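3-oxoadipate enol-lactonase (Burkholderia xenovorans, PDB 2XUA) probably hydrolyses 3-oxoadipate enol-lactone, a step of aromatic catabolism by way of catechol, as an enzyme of the alpha/beta hydrolase fold. Local coordinates at residues 104-112 with 196-207. Sequence-based numbering, arbitrary orientation.
Sequences LTGVALAAR and ADLRPEAPGIKV
Arg112 and Glu201 meet through two long, stretched side chains: the arginine runs extended from CG to NE (chi3 180°), and the glutamate is likewise straight beyond CG (chi2 -176°). The chains cross at about a right angle and bring the NE edge of the guanidinium to the carboxylate; the two planes are nearly coplanar, 9° apart, which keeps both N-H bonds in plane. Arg112 NE donates to Glu201 OE1 at 2.7 Å and Arg112 NH2 to Glu201 OE2 at 2.6 Å, each oxygen using its syn lone pair. This side-on, two-bond grip fixes the rotation of both groups, while Arg112 NH1 turns to a second acid, Glu76 on helix 75-88.

Beside the salt bridge the contact is apolar. Leu198 enters as the broad wedge, and leucine suits the place because its CB lies 3.8 Å from Val107 CG1 while its branched end carries CD2 to Ala108 CB and Leu104 CD1. Further along, isoleucine serves at Ile205 by forking at CB: CG2 lies on Ala110 CB at 4.1 Å, whereas CG1 runs beside Ala111 and CD1 reaches Val107. Alanine suits these two helix positions because a lone methyl lets the loop backbone come close, with the CA atoms of Ala111 and Ile205 just 4.7 Å apart.

At the helix's C-terminal end a water lies 2.8 Å from Ala110 O and accepts from Lys206 N, bridging polar backbone atoms that do not bond directly. Thus helix 101-112, which starts at the probable nucleophile elbow of the alpha/beta hydrolase fold, is joined to the loop leading from helix 183-195 into strand 209-214. With Glu76 and Glu201 both on Arg112, the arginine ties this loop to helix 75-88, and the two carboxylates would be expected to stabilise its positive charge.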
loop_
_atom_site.group_PDB
_atom_site.type_symbol
_atom_site.label_atom_id
_atom_site.label_comp_id
_atom_site.label_asym_id
_atom_site.label_seq_id
_atom_site.Cartn_x
_atom_site.Cartn_y
_atom_site.Cartn_z
ATOM N N LEU B 104 19.446 8.552 -6.969
ATOM C CA LEU B 104 20.430 9.535 -6.386
ATOM C C LEU B 104 21.210 8.965 -5.166
ATOM O O LEU B 104 22.475 9.015 -5.104
ATOM C CB LEU B 104 19.674 10.847 -6.063
ATOM C CG LEU B 104 20.491 12.017 -5.479
ATOM C CD1 LEU B 104 21.548 12.522 -6.432
ATOM C CD2 LEU B 104 19.583 13.147 -4.960
ATOM N N THR B 105 20.475 8.375 -4.213
ATOM C CA THR B 105 21.069 7.603 -3.093
ATOM C C THR B 105 22.017 6.496 -3.597
ATOM O O THR B 105 23.103 6.198 -3.000
ATOM C CB THR B 105 19.922 6.989 -2.275
ATOM O OG1 THR B 105 19.095 8.044 -1.797
ATOM C CG2 THR B 105 20.434 6.201 -1.047
ATOM N N GLY B 106 21.612 5.857 -4.687
ATOM C CA GLY B 106 22.387 4.804 -5.265
ATOM C C GLY B 106 23.685 5.338 -5.868
ATOM O O GLY B 106 24.738 4.686 -5.786
ATOM N N VAL B 107 23.617 6.525 -6.484
ATOM C CA VAL B 107 24.867 7.165 -6.940
ATOM C C VAL B 107 25.775 7.421 -5.749
ATOM O O VAL B 107 26.941 7.079 -5.827
ATOM C CB VAL B 107 24.609 8.498 -7.735
ATOM C CG1 VAL B 107 25.914 9.261 -7.982
ATOM C CG2 VAL B 107 23.842 8.191 -9.013
ATOM N N ALA B 108 25.275 8.005 -4.657
ATOM C CA ALA B 108 26.097 8.223 -3.456
ATOM C C ALA B 108 26.693 6.916 -2.895
ATOM O O ALA B 108 27.883 6.864 -2.466
ATOM C CB ALA B 108 25.345 8.904 -2.404
ATOM N N LEU B 109 25.861 5.879 -2.858
ATOM C CA LEU B 109 26.243 4.607 -2.292
ATOM C C LEU B 109 27.312 3.997 -3.168
ATOM O O LEU B 109 28.362 3.601 -2.645
ATOM C CB LEU B 109 25.019 3.700 -2.218
ATOM C CG LEU B 109 24.320 3.243 -0.952
ATOM C CD1 LEU B 109 24.838 3.641 0.419
ATOM C CD2 LEU B 109 22.773 3.341 -1.082
ATOM N N ALA B 110 27.100 3.947 -4.485
ATOM C CA ALA B 110 28.087 3.366 -5.369
ATOM C C ALA B 110 29.426 4.124 -5.414
ATOM O O ALA B 110 30.436 3.494 -5.700
ATOM C CB ALA B 110 27.557 3.178 -6.789
ATOM N N ALA B 111 29.387 5.450 -5.200
ATOM C CA ALA B 111 30.568 6.315 -5.241
ATOM C C ALA B 111 31.374 6.263 -3.946
ATOM O O ALA B 111 32.604 6.205 -3.961
ATOM C CB ALA B 111 30.118 7.788 -5.519
ATOM N N ARG B 112 30.663 6.345 -2.831
ATOM C CA ARG B 112 31.273 6.490 -1.544
ATOM C C ARG B 112 31.295 5.123 -0.818
ATOM O O ARG B 112 31.932 5.022 0.206
ATOM C CB ARG B 112 30.512 7.513 -0.692
ATOM C CG ARG B 112 30.273 8.901 -1.354
ATOM C CD ARG B 112 29.263 9.679 -0.571
ATOM N NE ARG B 112 29.037 10.983 -1.176
ATOM C CZ ARG B 112 28.344 11.987 -0.652
ATOM N NH1 ARG B 112 27.768 11.903 0.540
ATOM N NH2 ARG B 112 28.245 13.114 -1.336
ATOM N N ALA B 196 21.974 17.981 -2.958
ATOM C CA ALA B 196 22.863 16.939 -3.432
ATOM C C ALA B 196 23.182 17.143 -4.881
ATOM O O ALA B 196 22.338 17.062 -5.776
ATOM C CB ALA B 196 22.241 15.527 -3.224
ATOM N N ASP B 197 24.439 17.390 -5.145
ATOM C CA ASP B 197 24.860 17.436 -6.520
ATOM C C ASP B 197 25.990 16.441 -6.578
ATOM O O ASP B 197 27.132 16.719 -6.133
ATOM C CB ASP B 197 25.288 18.851 -6.889
ATOM C CG ASP B 197 25.807 18.939 -8.295
ATOM O OD1 ASP B 197 25.931 17.894 -8.967
ATOM O OD2 ASP B 197 26.132 20.066 -8.694
ATOM N N LEU B 198 25.654 15.259 -7.096
ATOM C CA LEU B 198 26.601 14.162 -7.156
ATOM C C LEU B 198 27.311 14.072 -8.489
ATOM O O LEU B 198 28.000 13.097 -8.766
ATOM C CB LEU B 198 25.968 12.817 -6.781
ATOM C CG LEU B 198 25.709 12.434 -5.313
ATOM C CD1 LEU B 198 25.818 13.507 -4.289
ATOM C CD2 LEU B 198 24.385 11.685 -5.151
ATOM N N ARG B 199 27.152 15.100 -9.316
ATOM C CA ARG B 199 27.796 15.108 -10.591
ATOM C C ARG B 199 29.342 14.989 -10.505
ATOM O O ARG B 199 29.916 14.294 -11.300
ATOM C CB ARG B 199 27.394 16.358 -11.398
ATOM C CG ARG B 199 26.069 16.197 -12.168
ATOM C CD ARG B 199 25.736 17.499 -12.905
ATOM N NE ARG B 199 25.404 18.508 -11.921
ATOM C CZ ARG B 199 25.283 19.807 -12.170
ATOM N NH1 ARG B 199 25.486 20.281 -13.395
ATOM N NH2 ARG B 199 24.971 20.640 -11.190
ATOM N N PRO B 200 30.017 15.675 -9.565
ATOM C CA PRO B 200 31.505 15.463 -9.589
ATOM C C PRO B 200 31.919 14.045 -9.155
ATOM O O PRO B 200 32.932 13.528 -9.630
ATOM C CB PRO B 200 32.023 16.486 -8.556
ATOM C CG PRO B 200 30.960 17.545 -8.478
ATOM C CD PRO B 200 29.639 16.705 -8.585
ATOM N N GLU B 201 31.089 13.401 -8.314
ATOM C CA GLU B 201 31.370 12.061 -7.782
ATOM C C GLU B 201 31.057 10.885 -8.719
ATOM O O GLU B 201 31.524 9.762 -8.494
ATOM C CB GLU B 201 30.580 11.845 -6.473
ATOM C CG GLU B 201 31.101 12.617 -5.273
ATOM C CD GLU B 201 30.353 12.305 -3.991
ATOM O OE1 GLU B 201 30.389 11.120 -3.541
ATOM O OE2 GLU B 201 29.739 13.258 -3.422
ATOM N N ALA B 202 30.218 11.098 -9.728
ATOM C CA ALA B 202 29.748 9.976 -10.547
ATOM C C ALA B 202 30.877 9.373 -11.344
ATOM O O ALA B 202 30.983 8.154 -11.416
ATOM C CB ALA B 202 28.614 10.383 -11.450
ATOM N N PRO B 203 31.726 10.222 -11.979
ATOM C CA PRO B 203 32.813 9.587 -12.711
ATOM C C PRO B 203 33.681 8.663 -11.888
ATOM O O PRO B 203 34.372 7.863 -12.465
ATOM C CB PRO B 203 33.622 10.785 -13.214
ATOM C CG PRO B 203 32.595 11.730 -13.547
ATOM C CD PRO B 203 31.616 11.642 -12.376
ATOM N N GLY B 204 33.594 8.757 -10.561
ATOM C CA GLY B 204 34.360 7.920 -9.615
ATOM C C GLY B 204 33.830 6.524 -9.278
ATOM O O GLY B 204 34.495 5.773 -8.540
ATOM N N ILE B 205 32.638 6.180 -9.811
ATOM C CA ILE B 205 31.957 4.913 -9.535
ATOM C C ILE B 205 32.628 3.703 -10.170
ATOM O O ILE B 205 32.828 3.652 -11.377
ATOM C CB ILE B 205 30.474 4.979 -10.019
ATOM C CG1 ILE B 205 29.688 5.970 -9.139
ATOM C CG2 ILE B 205 29.876 3.556 -10.107
ATOM C CD1 ILE B 205 28.297 6.306 -9.576
ATOM N N LYS B 206 32.914 2.697 -9.348
ATOM C CA LYS B 206 33.696 1.545 -9.799
ATOM C C LYS B 206 32.938 0.260 -10.071
ATOM O O LYS B 206 33.578 -0.733 -10.366
ATOM C CB LYS B 206 34.824 1.271 -8.793
ATOM C CG LYS B 206 35.686 2.480 -8.536
ATOM C CD LYS B 206 37.080 2.356 -9.203
ATOM C CE LYS B 206 38.013 3.585 -8.907
ATOM N NZ LYS B 206 37.597 4.890 -9.571
ATOM N N VAL B 207 31.595 0.256 -10.007
ATOM C CA VAL B 207 30.803 -1.015 -10.116
ATOM C C VAL B 207 29.939 -1.005 -11.372
ATOM O O VAL B 207 29.686 0.091 -11.930
ATOM C CB VAL B 207 29.956 -1.266 -8.820
ATOM C CG1 VAL B 207 30.775 -0.932 -7.592
ATOM C CG2 VAL B 207 28.798 -0.387 -8.805
HETATM O O HOH W 1 33.103 3.704 -6.574
HETATM O O HOH W 2 34.038 6.947 -6.315
#